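Local coordinates for uncharacterized protein Rv2277c (Mycobacterium tuberculosis, PDB 5VUG) that is functionally uncharacterized but probably hydrolyses phosphodiesters, having the TIM-barrel fold of the glycerophosphodiester phosphodiesterase family, at residues V14-G19 with G41-V46; G19-P24 with V270-A275; Q181-M186 with E232-C237; F204-D209 with E228-A233. All blocks are in the same frame, centred on the assembly; numbering follows the deposited sequence.

Contact 1 of 4, residues V14-G19 with G41-V46; sequences VAHRAG and GMWLTV
The carbonyl oxygen of Ala-15 is gripped by two amides that reach it from opposite faces of its plane: Trp-43 N across the contact, with N to Ala-15 O 3.0 Å, and Ala-18 N from its own segment, 3.2 Å from the same oxygen. The second bond closes a type II turn from Ala-15 to Ala-18, while the first belongs to the parallel pairing, continued where Ala-15 N donates to Gly-41 O at 3.0 Å. Gly-41 has no side chain, and Val-14 lies over its backbone, Val-14 CG1 being 3.8 Å from Gly-41 O. This is the first beta-alpha-beta unit of a TIM barrel: strands 12-16 and 41-48 lie side by side, joined through helix 28-36.

On the face of Val-14, His-16 and Trp-43 point the same way, each with CG anti to its backbone N (chi1 -175° and 179°). The imidazole turns an edge to the indole, so that His-16 CD2 stands over the five-membered ring, 3.7 Å from Trp-43 CD1, in a T-shaped pair with planes at 62°. Arg-17 CG covers one face of the imidazole. Two hydrogen bonds fix that ring's rotation, ND1 to Asp-271 and NE2 to a bound glycerol, probably from the crystallisation liquor, while the Arg-17 guanidinium reaches Glu-25 in a salt bridge. On the other face of the sheet, beneath helix 28-36, the bent chain of selenomethionine Met-42 tucks its SE against Ala-18 CB at 3.9 Å and Ala-15 CB at 4.0 Å.

Contact 2 of 4, residues G19-P24 with V270-A275; sequences GTRDFP and VDSPLA
Two carboxylates meet their partners in different ways: that of Asp-22 along its edge, that of Asp-271 over a face. They stand where the TIM barrel closes, in segments that lie at the end of, or just past, its first and last strands, 12-16 and 267-270. The methyl CG2 of Thr-20 sits above the Asp-271 group, 3.4 Å from Asp-271 CG, while Asp-271 OD1 bonds with His-16. Asp-22, by contrast, binds the N-terminal end of helix 273-277 from the other loop. Its OD1 accepts on the syn lone pair from the N-cap residue, Ser-272 OG lying 2.7 Å from Asp-22 OD1, and Leu-274 N approaches the syn side of Asp-22 OD2 at 3.0 Å, 15° out of the carboxylate plane. Both oxygens held, the group can hardly rotate, and its negative charge probably gains from the positive end of the helix dipole.

A backbone bond from Arg-21 N to Asp-271 O, 2.9 Å long, ties the segments again, and Gly-19 lets the proline ring come close, with Gly-19 CA 3.6 Å from Pro-273 CD. The serine hydroxyl also works inward: with Ser-272 OG anti to its backbone N (chi1 178°), that oxygen accepts from Ala-275 N at 3.0 Å.

Contact 3 of 4, residues Q181-M186 with E232-C237; sequences QRLFNM and EASVDC
Selenomethionine Met-186 carries most of this contact, laying its bent chain against one side of helix 232-239, from Ala-233 to Cys-237. Its methyl CE ends 3.5 Å from Ala-233 O and 3.8 Å from Ala-233 CB, while farther back along the chain Met-186 CG lies 3.8 Å from Cys-237 SG. All three torsions fall near -60° (chi1 -75°), and this coil keeps the selenium alongside the cysteine, Met-186 SE 4.0 Å from Cys-237 CB. From the neighbouring turn Arg-182 lays its aliphatic part against the same sulfur, with Arg-182 CD 3.6 Å from Cys-237 SG. Leu-183 adds a lighter touch, its CD2 4.1 Å from Ser-234 CB.

The two helices belong to the outer layer of a TIM barrel, where the axes of segments 181-186 and 232-237 make 136° and come within 10.0 Å; the side chains meet by van der Waals contact, mostly through apolar and sulfur or selenium groups. What places these groups lies a shell farther out. Cys-237 SG is fixed by its disulfide to Cys-192. Arg-182, having spent its methylenes on the sulfur, sends its guanidinium to the carbonyls of Pro-194 and Gln-195 and to the carboxylate of Glu-174, and it also makes a cation-pi contact with Phe-238. Ser-234 OG turns back to the carbonyl of Leu-229, and Ser-234 N is capped by Asp-231 OD1, which sets the first turn of the helix. Elsewhere on helix 176-189, Gln-181 NE2 donates to the carbonyl of Ala-224 of the second subunit.

Contact 4 of 4, residues F204-D209 with E228-A233; sequences FELHRD and ELWDEA
The backbones draw nearest where His-207 and Glu-228 lie with CA atoms 4.8 Å apart, and Glu-228 CA makes a CA-H...O contact with Leu-206 O at 3.4 Å. Two waters bridge the backbones further: one donates to Glu-205 O and accepts from Leu-229 N, the other does the same for Leu-206 O and Trp-230 N. Direct bonding comes from the indole. With CG anti to its carbonyl carbon (chi1 -69°), Trp-230 extends NE1 to Phe-204 O at 2.9 Å; the oxygen lies nearly in the ring plane, but the donor stands above the carbonyl plane, 49° out of it.

The two segments hold the base of a beta hairpin: 204-209 runs from barrel strand 201-205 into its first strand, and 228-233 leads from its second into helix 232-239. At its first residue, Arg-208 forms a salt bridge with Glu-214 of the second subunit. Leu-229 CD1 packs 3.6 Å from Phe-204 CE2, and Leu-206 CD1 meets Trp-230 CD1 at 4.0 Å, the side chains nearly perpendicular. Glu-228 lies obliquely across His-207, its OE2 at the imidazole edge in the ring plane, carboxylate and ring planes 77° apart, while His-207 NE2 bonds with Asp-256.

Overall arrangement
Contact 1 is the deepest of the four, close to the centre of the chain, and rests on strand pairing and aromatic packing. Contact 2, which shares Gly-19 with it, moves to the partly exposed loops at the barrel's closure and turns to hydrogen bonds from a helix start to a carboxylate; a side-chain bond joins the two contacts. Contacts 3 and 4 form a second group on the far flank, about 20 to 29 Å from the first by their centres. They share the start of helix 232-239 and also touch through packing, as Leu-183 on Phe-204. Contact 3 is largely buried, built on van der Waals packing; in contact 4 two waters bridge the backbones. Residues of both reach the second subunit.

Contact 1 of 4, residues V14-G19 with G41-V46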
loop_
_atom_site.group_PDB
_atom_site.type_symbol
_atom_site.label_atom_id
_atom_site.label_comp_id
_atom_site.label_asym_id
_atom_site.label_seq_id
_atom_site.Cartn_x
_atom_site.Cartn_y
_atom_site.Cartn_z
ATOM N N VAL A 14 -23.691 14.055 -6.137
ATOM C CA VAL A 14 -24.456 12.857 -5.777
ATOM C C VAL A 14 -24.694 12.864 -4.270
ATOM O O VAL A 14 -23.740 12.941 -3.490
ATOM C CB VAL A 14 -23.748 11.567 -6.234
ATOM C CG1 VAL A 14 -24.557 10.331 -5.833
ATOM C CG2 VAL A 14 -23.515 11.580 -7.744
ATOM N N ALA A 15 -25.961 12.783 -3.856
ATOM C CA ALA A 15 -26.312 12.866 -2.434
ATOM C C ALA A 15 -26.039 11.531 -1.745
ATOM O O ALA A 15 -26.731 10.537 -2.000
ATOM C CB ALA A 15 -27.774 13.269 -2.262
ATOM N N HIS A 16 -25.063 11.518 -0.835
ATOM C CA HIS A 16 -24.657 10.288 -0.161
ATOM C C HIS A 16 -25.695 9.874 0.879
ATOM O O HIS A 16 -25.916 10.593 1.860
ATOM C CB HIS A 16 -23.314 10.517 0.522
ATOM C CG HIS A 16 -22.738 9.287 1.145
ATOM N ND1 HIS A 16 -22.097 9.306 2.364
ATOM C CD2 HIS A 16 -22.696 8.002 0.717
ATOM C CE1 HIS A 16 -21.693 8.084 2.669
ATOM N NE2 HIS A 16 -22.040 7.273 1.685
ATOM N N ARG A 17 -26.293 8.692 0.695
ATOM C CA ARG A 17 -27.401 8.229 1.542
ATOM C C ARG A 17 -28.527 9.260 1.567
ATOM O O ARG A 17 -29.167 9.489 2.597
ATOM C CB ARG A 17 -26.958 7.868 2.963
ATOM C CG ARG A 17 -25.654 7.100 3.063
ATOM C CD ARG A 17 -25.311 6.919 4.534
ATOM N NE ARG A 17 -23.948 6.452 4.727
ATOM C CZ ARG A 17 -23.237 6.690 5.817
ATOM N NH1 ARG A 17 -22.002 6.229 5.908
ATOM N NH2 ARG A 17 -23.763 7.392 6.817
ATOM N N ALA A 18 -28.755 9.896 0.414
ATOM C CA ALA A 18 -29.741 10.957 0.241
ATOM C C ALA A 18 -29.379 12.234 0.987
ATOM O O ALA A 18 -30.234 13.109 1.160
ATOM C CB ALA A 18 -31.177 10.502 0.561
ATOM N N GLY A 19 -28.119 12.373 1.405
ATOM C CA GLY A 19 -27.654 13.593 2.041
ATOM C C GLY A 19 -27.675 13.546 3.555
ATOM O O GLY A 19 -28.341 14.362 4.203
ATOM N N GLY A 41 -27.488 13.188 -8.760
ATOM C CA GLY A 41 -27.593 11.755 -8.566
ATOM C C GLY A 41 -27.947 11.489 -7.125
ATOM O O GLY A 41 -27.744 12.344 -6.254
HETATM N N MSE A 42 -28.480 10.292 -6.883
HETATM C CA MSE A 42 -29.004 9.897 -5.580
HETATM C C MSE A 42 -28.381 8.557 -5.180
HETATM O O MSE A 42 -28.586 7.541 -5.851
HETATM C CB MSE A 42 -30.536 9.784 -5.659
HETATM C CG MSE A 42 -31.256 9.655 -4.322
HETATM SE SE MSE A 42 -31.169 11.313 -3.276
HETATM C CE MSE A 42 -32.105 12.525 -4.480
ATOM N N TRP A 43 -27.616 8.547 -4.095
ATOM C CA TRP A 43 -26.953 7.340 -3.607
ATOM C C TRP A 43 -27.739 6.815 -2.406
ATOM O O TRP A 43 -27.884 7.519 -1.404
ATOM C CB TRP A 43 -25.514 7.678 -3.191
ATOM C CG TRP A 43 -24.719 6.517 -2.638
ATOM C CD1 TRP A 43 -24.892 5.886 -1.423
ATOM C CD2 TRP A 43 -23.613 5.865 -3.271
ATOM N NE1 TRP A 43 -23.961 4.880 -1.278
ATOM C CE2 TRP A 43 -23.169 4.840 -2.398
ATOM C CE3 TRP A 43 -22.956 6.041 -4.496
ATOM C CZ2 TRP A 43 -22.103 3.994 -2.714
ATOM C CZ3 TRP A 43 -21.896 5.199 -4.811
ATOM C CH2 TRP A 43 -21.483 4.181 -3.923
ATOM N N LEU A 44 -28.227 5.580 -2.494
ATOM C CA LEU A 44 -29.127 5.029 -1.489
ATOM C C LEU A 44 -28.619 3.661 -1.056
ATOM O O LEU A 44 -28.125 2.889 -1.888
ATOM C CB LEU A 44 -30.534 4.878 -2.082
ATOM C CG LEU A 44 -31.177 6.144 -2.668
ATOM C CD1 LEU A 44 -32.461 5.813 -3.407
ATOM C CD2 LEU A 44 -31.413 7.198 -1.568
ATOM N N THR A 45 -28.754 3.336 0.232
ATOM C CA THR A 45 -28.284 2.049 0.743
ATOM C C THR A 45 -29.481 1.118 0.883
ATOM O O THR A 45 -30.480 1.492 1.501
ATOM C CB THR A 45 -27.607 2.184 2.112
ATOM O OG1 THR A 45 -26.895 3.423 2.197
ATOM C CG2 THR A 45 -26.650 1.021 2.313
ATOM N N VAL A 46 -29.377 -0.093 0.331
ATOM C CA VAL A 46 -30.528 -0.983 0.174
ATOM C C VAL A 46 -30.299 -2.288 0.937
ATOM O O VAL A 46 -29.229 -2.903 0.835
ATOM C CB VAL A 46 -30.834 -1.259 -1.310
ATOM C CG1 VAL A 46 -32.181 -1.958 -1.443
ATOM C CG2 VAL A 46 -30.804 0.051 -2.112
#

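Contact 2 of 4, residues G19-P24 with V270-A275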
loop_
_atom_site.group_PDB
_atom_site.type_symbol
_atom_site.label_atom_id
_atom_site.label_comp_id
_atom_site.label_asym_id
_atom_site.label_seq_id
_atom_site.Cartn_x
_atom_site.Cartn_y
_atom_site.Cartn_z
ATOM N N GLY A 19 -28.119 12.373 1.405
ATOM C CA GLY A 19 -27.654 13.593 2.041
ATOM C C GLY A 19 -27.675 13.546 3.555
ATOM O O GLY A 19 -28.341 14.362 4.203
ATOM N N THR A 20 -26.870 12.631 4.112
ATOM C CA THR A 20 -26.937 12.242 5.519
ATOM C C THR A 20 -26.709 13.408 6.490
ATOM O O THR A 20 -27.202 13.368 7.624
ATOM C CB THR A 20 -25.942 11.090 5.734
ATOM O OG1 THR A 20 -25.914 10.695 7.107
ATOM C CG2 THR A 20 -24.558 11.489 5.309
ATOM N N ARG A 21 -25.962 14.440 6.087
ATOM C CA ARG A 21 -25.719 15.568 6.987
ATOM C C ARG A 21 -26.950 16.460 7.140
ATOM O O ARG A 21 -27.183 17.021 8.220
ATOM C CB ARG A 21 -24.529 16.382 6.477
ATOM C CG ARG A 21 -24.250 17.654 7.240
ATOM C CD ARG A 21 -23.842 17.388 8.670
ATOM N NE ARG A 21 -22.956 18.438 9.172
ATOM C CZ ARG A 21 -23.348 19.665 9.508
ATOM N NH1 ARG A 21 -24.624 20.018 9.399
ATOM N NH2 ARG A 21 -22.461 20.545 9.954
ATOM N N ASP A 22 -27.751 16.593 6.090
ATOM C CA ASP A 22 -28.829 17.575 6.059
ATOM C C ASP A 22 -30.133 17.072 6.674
ATOM O O ASP A 22 -30.853 17.852 7.305
ATOM C CB ASP A 22 -29.101 18.001 4.613
ATOM C CG ASP A 22 -27.931 18.739 3.980
ATOM O OD1 ASP A 22 -27.034 19.218 4.707
ATOM O OD2 ASP A 22 -27.920 18.854 2.738
ATOM N N PHE A 23 -30.477 15.809 6.450
ATOM C CA PHE A 23 -31.737 15.220 6.882
ATOM C C PHE A 23 -31.483 13.750 7.160
ATOM O O PHE A 23 -30.465 13.205 6.719
ATOM C CB PHE A 23 -32.814 15.359 5.795
ATOM C CG PHE A 23 -33.221 16.778 5.534
ATOM C CD1 PHE A 23 -34.212 17.380 6.298
ATOM C CD2 PHE A 23 -32.595 17.519 4.539
ATOM C CE1 PHE A 23 -34.574 18.690 6.069
ATOM C CE2 PHE A 23 -32.950 18.840 4.307
ATOM C CZ PHE A 23 -33.945 19.422 5.063
ATOM N N PRO A 24 -32.393 13.071 7.904
ATOM C CA PRO A 24 -32.181 11.646 8.212
ATOM C C PRO A 24 -31.857 10.821 6.977
ATOM O O PRO A 24 -32.608 10.836 5.995
ATOM C CB PRO A 24 -33.518 11.227 8.836
ATOM C CG PRO A 24 -33.978 12.493 9.535
ATOM C CD PRO A 24 -33.584 13.608 8.591
ATOM N N VAL A 270 -21.439 13.408 -1.770
ATOM C CA VAL A 270 -21.454 14.445 -0.737
ATOM C C VAL A 270 -22.494 14.149 0.344
ATOM O O VAL A 270 -23.627 13.746 0.052
ATOM C CB VAL A 270 -21.660 15.857 -1.335
ATOM C CG1 VAL A 270 -20.606 16.144 -2.407
ATOM C CG2 VAL A 270 -23.082 16.037 -1.894
ATOM N N ASP A 271 -22.112 14.385 1.607
ATOM C CA ASP A 271 -23.048 14.225 2.715
ATOM C C ASP A 271 -24.015 15.391 2.836
ATOM O O ASP A 271 -25.084 15.233 3.435
ATOM C CB ASP A 271 -22.307 14.079 4.048
ATOM C CG ASP A 271 -21.607 12.736 4.197
ATOM O OD1 ASP A 271 -21.590 11.949 3.234
ATOM O OD2 ASP A 271 -21.085 12.460 5.300
ATOM N N SER A 272 -23.667 16.562 2.307
ATOM C CA SER A 272 -24.521 17.743 2.431
ATOM C C SER A 272 -24.788 18.360 1.069
ATOM O O SER A 272 -24.031 19.229 0.612
ATOM C CB SER A 272 -23.903 18.781 3.364
ATOM O OG SER A 272 -24.727 19.930 3.445
ATOM N N PRO A 273 -25.868 17.955 0.407
ATOM C CA PRO A 273 -26.304 18.669 -0.801
ATOM C C PRO A 273 -26.451 20.167 -0.595
ATOM O O PRO A 273 -26.182 20.939 -1.522
ATOM C CB PRO A 273 -27.644 17.994 -1.115
ATOM C CG PRO A 273 -27.421 16.570 -0.654
ATOM C CD PRO A 273 -26.627 16.708 0.623
ATOM N N LEU A 274 -26.852 20.608 0.603
ATOM C CA LEU A 274 -26.982 22.043 0.841
ATOM C C LEU A 274 -25.629 22.744 0.786
ATOM O O LEU A 274 -25.503 23.815 0.173
ATOM C CB LEU A 274 -27.701 22.298 2.170
ATOM C CG LEU A 274 -29.210 22.037 2.126
ATOM C CD1 LEU A 274 -29.817 21.985 3.530
ATOM C CD2 LEU A 274 -29.904 23.104 1.272
ATOM N N ALA A 275 -24.601 22.162 1.416
ATOM C CA ALA A 275 -23.264 22.740 1.321
ATOM C C ALA A 275 -22.751 22.700 -0.111
ATOM O O ALA A 275 -22.102 23.647 -0.574
ATOM C CB ALA A 275 -22.302 21.996 2.246
#

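Contact 3 of 4, residues Q181-M186 with E232-C237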
loop_
_atom_site.group_PDB
_atom_site.type_symbol
_atom_site.label_atom_id
_atom_site.label_comp_id
_atom_site.label_asym_id
_atom_site.label_seq_id
_atom_site.Cartn_x
_atom_site.Cartn_y
_atom_site.Cartn_z
ATOM N N GLN A 181 -7.364 -2.096 -7.286
ATOM C CA GLN A 181 -6.148 -2.606 -7.910
ATOM C C GLN A 181 -5.616 -1.631 -8.955
ATOM O O GLN A 181 -4.415 -1.342 -8.999
ATOM C CB GLN A 181 -6.440 -3.955 -8.558
ATOM C CG GLN A 181 -5.212 -4.593 -9.168
ATOM C CD GLN A 181 -4.277 -5.123 -8.110
ATOM O OE1 GLN A 181 -4.637 -6.017 -7.339
ATOM N NE2 GLN A 181 -3.078 -4.566 -8.048
ATOM N N ARG A 182 -6.505 -1.109 -9.808
ATOM C CA ARG A 182 -6.060 -0.192 -10.850
ATOM C C ARG A 182 -5.521 1.100 -10.245
ATOM O O ARG A 182 -4.488 1.614 -10.691
ATOM C CB ARG A 182 -7.196 0.092 -11.836
ATOM C CG ARG A 182 -6.686 0.641 -13.159
ATOM C CD ARG A 182 -7.786 0.967 -14.166
ATOM N NE ARG A 182 -8.570 -0.195 -14.591
ATOM C CZ ARG A 182 -9.787 -0.480 -14.138
ATOM N NH1 ARG A 182 -10.363 0.305 -13.233
ATOM N NH2 ARG A 182 -10.428 -1.546 -14.586
ATOM N N LEU A 183 -6.190 1.621 -9.212
ATOM C CA LEU A 183 -5.735 2.856 -8.581
ATOM C C LEU A 183 -4.382 2.670 -7.915
ATOM O O LEU A 183 -3.517 3.549 -8.001
ATOM C CB LEU A 183 -6.750 3.321 -7.541
ATOM C CG LEU A 183 -8.023 3.950 -8.099
ATOM C CD1 LEU A 183 -9.012 4.113 -6.956
ATOM C CD2 LEU A 183 -7.715 5.296 -8.789
ATOM N N PHE A 184 -4.186 1.544 -7.223
ATOM C CA PHE A 184 -2.910 1.329 -6.555
ATOM C C PHE A 184 -1.796 0.999 -7.540
ATOM O O PHE A 184 -0.646 1.405 -7.324
ATOM C CB PHE A 184 -3.039 0.310 -5.420
ATOM C CG PHE A 184 -3.497 0.927 -4.125
ATOM C CD1 PHE A 184 -2.602 1.641 -3.334
ATOM C CD2 PHE A 184 -4.820 0.839 -3.716
ATOM C CE1 PHE A 184 -3.012 2.236 -2.147
ATOM C CE2 PHE A 184 -5.239 1.432 -2.523
ATOM C CZ PHE A 184 -4.326 2.128 -1.740
ATOM N N ASN A 185 -2.096 0.285 -8.627
ATOM C CA ASN A 185 -1.075 0.115 -9.661
ATOM C C ASN A 185 -0.652 1.465 -10.229
ATOM O O ASN A 185 0.544 1.739 -10.386
ATOM C CB ASN A 185 -1.571 -0.812 -10.775
ATOM C CG ASN A 185 -1.328 -2.285 -10.472
ATOM O OD1 ASN A 185 -0.379 -2.640 -9.766
ATOM N ND2 ASN A 185 -2.185 -3.154 -11.013
HETATM N N MSE A 186 -1.614 2.332 -10.531
HETATM C CA MSE A 186 -1.229 3.650 -11.030
HETATM C C MSE A 186 -0.370 4.430 -10.027
HETATM O O MSE A 186 0.663 5.001 -10.397
HETATM C CB MSE A 186 -2.450 4.458 -11.487
HETATM C CG MSE A 186 -3.010 3.986 -12.812
HETATM SE SE MSE A 186 -1.771 4.370 -14.277
HETATM C CE MSE A 186 -1.732 6.312 -14.102
ATOM N N GLU A 232 -4.811 13.514 -12.058
ATOM C CA GLU A 232 -5.035 13.586 -13.498
ATOM C C GLU A 232 -4.638 12.283 -14.183
ATOM O O GLU A 232 -5.363 11.784 -15.050
ATOM C CB GLU A 232 -4.291 14.773 -14.110
ATOM C CG GLU A 232 -4.794 15.115 -15.510
ATOM C CD GLU A 232 -4.008 16.237 -16.171
ATOM O OE1 GLU A 232 -3.779 16.162 -17.401
ATOM O OE2 GLU A 232 -3.622 17.190 -15.459
ATOM N N ALA A 233 -3.516 11.687 -13.766
ATOM C CA ALA A 233 -3.036 10.480 -14.432
ATOM C C ALA A 233 -3.972 9.299 -14.211
ATOM O O ALA A 233 -4.267 8.553 -15.150
ATOM C CB ALA A 233 -1.622 10.143 -13.963
ATOM N N SER A 234 -4.443 9.102 -12.979
ATOM C CA SER A 234 -5.303 7.950 -12.735
ATOM C C SER A 234 -6.690 8.137 -13.339
ATOM O O SER A 234 -7.286 7.166 -13.816
ATOM C CB SER A 234 -5.352 7.589 -11.248
ATOM O OG SER A 234 -5.960 8.598 -10.474
ATOM N N VAL A 235 -7.217 9.365 -13.348
ATOM C CA VAL A 235 -8.490 9.600 -14.032
ATOM C C VAL A 235 -8.360 9.261 -15.513
ATOM O O VAL A 235 -9.202 8.561 -16.087
ATOM C CB VAL A 235 -8.981 11.043 -13.809
ATOM C CG1 VAL A 235 -10.186 11.335 -14.695
ATOM C CG2 VAL A 235 -9.339 11.258 -12.347
ATOM N N ASP A 236 -7.283 9.736 -16.146
ATOM C CA ASP A 236 -7.064 9.443 -17.559
ATOM C C ASP A 236 -6.929 7.947 -17.809
ATOM O O ASP A 236 -7.431 7.433 -18.816
ATOM C CB ASP A 236 -5.832 10.185 -18.071
ATOM C CG ASP A 236 -5.435 9.751 -19.481
ATOM O OD1 ASP A 236 -4.638 8.791 -19.626
ATOM O OD2 ASP A 236 -5.941 10.356 -20.450
ATOM N N CYS A 237 -6.229 7.233 -16.923
ATOM C CA CYS A 237 -6.142 5.779 -17.047
ATOM C C CYS A 237 -7.531 5.140 -17.071
ATOM O O CYS A 237 -7.826 4.297 -17.928
ATOM C CB CYS A 237 -5.282 5.206 -15.915
ATOM S SG CYS A 237 -5.537 3.447 -15.554
#

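Contact 4 of 4, residues F204-D209 with E228-A233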
loop_
_atom_site.group_PDB
_atom_site.type_symbol
_atom_site.label_atom_id
_atom_site.label_comp_id
_atom_site.label_asym_id
_atom_site.label_seq_id
_atom_site.Cartn_x
_atom_site.Cartn_y
_atom_site.Cartn_z
ATOM N N PHE A 204 -14.090 5.685 -5.568
ATOM C CA PHE A 204 -13.188 5.474 -4.443
ATOM C C PHE A 204 -13.049 6.794 -3.707
ATOM O O PHE A 204 -13.199 7.856 -4.311
ATOM C CB PHE A 204 -11.800 4.995 -4.894
ATOM C CG PHE A 204 -11.124 4.097 -3.901
ATOM C CD1 PHE A 204 -11.474 2.760 -3.808
ATOM C CD2 PHE A 204 -10.131 4.583 -3.068
ATOM C CE1 PHE A 204 -10.849 1.923 -2.894
ATOM C CE2 PHE A 204 -9.498 3.751 -2.147
ATOM C CZ PHE A 204 -9.862 2.418 -2.065
ATOM N N GLU A 205 -12.753 6.704 -2.406
ATOM C CA GLU A 205 -12.509 7.878 -1.573
ATOM C C GLU A 205 -11.352 8.714 -2.109
ATOM O O GLU A 205 -10.376 8.192 -2.654
ATOM C CB GLU A 205 -12.148 7.442 -0.146
ATOM C CG GLU A 205 -13.317 7.026 0.736
ATOM C CD GLU A 205 -13.882 5.645 0.435
ATOM O OE1 GLU A 205 -13.345 4.921 -0.424
ATOM O OE2 GLU A 205 -14.891 5.286 1.080
ATOM N N LEU A 206 -11.461 10.037 -1.924
ATOM C CA LEU A 206 -10.349 10.937 -2.232
ATOM C C LEU A 206 -9.183 10.745 -1.274
ATOM O O LEU A 206 -8.027 10.982 -1.652
ATOM C CB LEU A 206 -10.809 12.395 -2.159
ATOM C CG LEU A 206 -11.176 13.104 -3.459
ATOM C CD1 LEU A 206 -12.146 12.275 -4.266
ATOM C CD2 LEU A 206 -11.742 14.497 -3.163
ATOM N N HIS A 207 -9.467 10.352 -0.029
ATOM C CA HIS A 207 -8.459 10.054 0.980
ATOM C C HIS A 207 -8.869 8.761 1.659
ATOM O O HIS A 207 -10.012 8.634 2.106
ATOM C CB HIS A 207 -8.433 11.137 2.055
ATOM C CG HIS A 207 -8.429 12.522 1.510
ATOM N ND1 HIS A 207 -7.268 13.209 1.234
ATOM C CD2 HIS A 207 -9.447 13.354 1.190
ATOM C CE1 HIS A 207 -7.570 14.406 0.765
ATOM N NE2 HIS A 207 -8.885 14.520 0.729
ATOM N N ARG A 208 -7.940 7.812 1.758
ATOM C CA ARG A 208 -8.273 6.498 2.295
ATOM C C ARG A 208 -7.127 5.978 3.144
ATOM O O ARG A 208 -6.000 5.844 2.656
ATOM C CB ARG A 208 -8.582 5.512 1.163
ATOM C CG ARG A 208 -9.109 4.162 1.656
ATOM C CD ARG A 208 -10.525 4.286 2.211
ATOM N NE ARG A 208 -11.135 2.976 2.434
ATOM C CZ ARG A 208 -11.538 2.513 3.615
ATOM N NH1 ARG A 208 -11.416 3.253 4.712
ATOM N NH2 ARG A 208 -12.081 1.305 3.696
ATOM N N ASP A 209 -7.419 5.654 4.405
ATOM C CA ASP A 209 -6.429 4.986 5.244
ATOM C C ASP A 209 -6.258 3.543 4.785
ATOM O O ASP A 209 -7.237 2.800 4.656
ATOM C CB ASP A 209 -6.886 4.976 6.701
ATOM C CG ASP A 209 -6.812 6.332 7.346
ATOM O OD1 ASP A 209 -5.982 7.161 6.916
ATOM O OD2 ASP A 209 -7.585 6.562 8.296
ATOM N N GLU A 228 -4.113 9.056 -1.422
ATOM C CA GLU A 228 -4.878 9.979 -2.261
ATOM C C GLU A 228 -4.709 9.509 -3.706
ATOM O O GLU A 228 -3.731 9.855 -4.377
ATOM C CB GLU A 228 -4.377 11.402 -2.037
ATOM C CG GLU A 228 -4.497 11.832 -0.579
ATOM C CD GLU A 228 -3.955 13.233 -0.317
ATOM O OE1 GLU A 228 -3.801 14.017 -1.282
ATOM O OE2 GLU A 228 -3.690 13.550 0.858
ATOM N N LEU A 229 -5.671 8.716 -4.186
ATOM C CA LEU A 229 -5.468 7.907 -5.383
ATOM C C LEU A 229 -5.972 8.541 -6.670
ATOM O O LEU A 229 -5.592 8.079 -7.753
ATOM C CB LEU A 229 -6.137 6.541 -5.210
ATOM C CG LEU A 229 -5.499 5.709 -4.095
ATOM C CD1 LEU A 229 -6.394 4.522 -3.782
ATOM C CD2 LEU A 229 -4.091 5.248 -4.482
ATOM N N TRP A 230 -6.821 9.564 -6.587
ATOM C CA TRP A 230 -7.355 10.221 -7.773
ATOM C C TRP A 230 -6.495 11.432 -8.103
ATOM O O TRP A 230 -6.386 12.361 -7.293
ATOM C CB TRP A 230 -8.802 10.668 -7.551
ATOM C CG TRP A 230 -9.825 9.561 -7.448
ATOM C CD1 TRP A 230 -10.609 9.275 -6.362
ATOM C CD2 TRP A 230 -10.198 8.620 -8.470
ATOM N NE1 TRP A 230 -11.442 8.214 -6.646
ATOM C CE2 TRP A 230 -11.208 7.794 -7.931
ATOM C CE3 TRP A 230 -9.774 8.396 -9.787
ATOM C CZ2 TRP A 230 -11.795 6.753 -8.659
ATOM C CZ3 TRP A 230 -10.357 7.363 -10.512
ATOM C CH2 TRP A 230 -11.359 6.555 -9.946
ATOM N N ASP A 231 -5.889 11.414 -9.289
ATOM C CA ASP A 231 -5.150 12.537 -9.849
ATOM C C ASP A 231 -5.391 12.538 -11.355
ATOM O O ASP A 231 -6.103 11.676 -11.882
ATOM C CB ASP A 231 -3.666 12.513 -9.442
ATOM C CG ASP A 231 -2.972 11.192 -9.756
ATOM O OD1 ASP A 231 -3.320 10.514 -10.745
ATOM O OD2 ASP A 231 -2.038 10.836 -9.008
ATOM N N GLU A 232 -4.811 13.514 -12.058
ATOM C CA GLU A 232 -5.035 13.586 -13.498
ATOM C C GLU A 232 -4.638 12.283 -14.183
ATOM O O GLU A 232 -5.363 11.784 -15.050
ATOM C CB GLU A 232 -4.291 14.773 -14.110
ATOM C CG GLU A 232 -4.794 15.115 -15.510
ATOM C CD GLU A 232 -4.008 16.237 -16.171
ATOM O OE1 GLU A 232 -3.779 16.162 -17.401
ATOM O OE2 GLU A 232 -3.622 17.190 -15.459
ATOM N N ALA A 233 -3.516 11.687 -13.766
ATOM C CA ALA A 233 -3.036 10.480 -14.432
ATOM C C ALA A 233 -3.972 9.299 -14.211
ATOM O O ALA A 233 -4.267 8.553 -15.150
ATOM C CB ALA A 233 -1.622 10.143 -13.963
HETATM O O HOH W 1 -7.666 7.655 -2.414
HETATM O O HOH W 2 -7.538 11.367 -4.387
#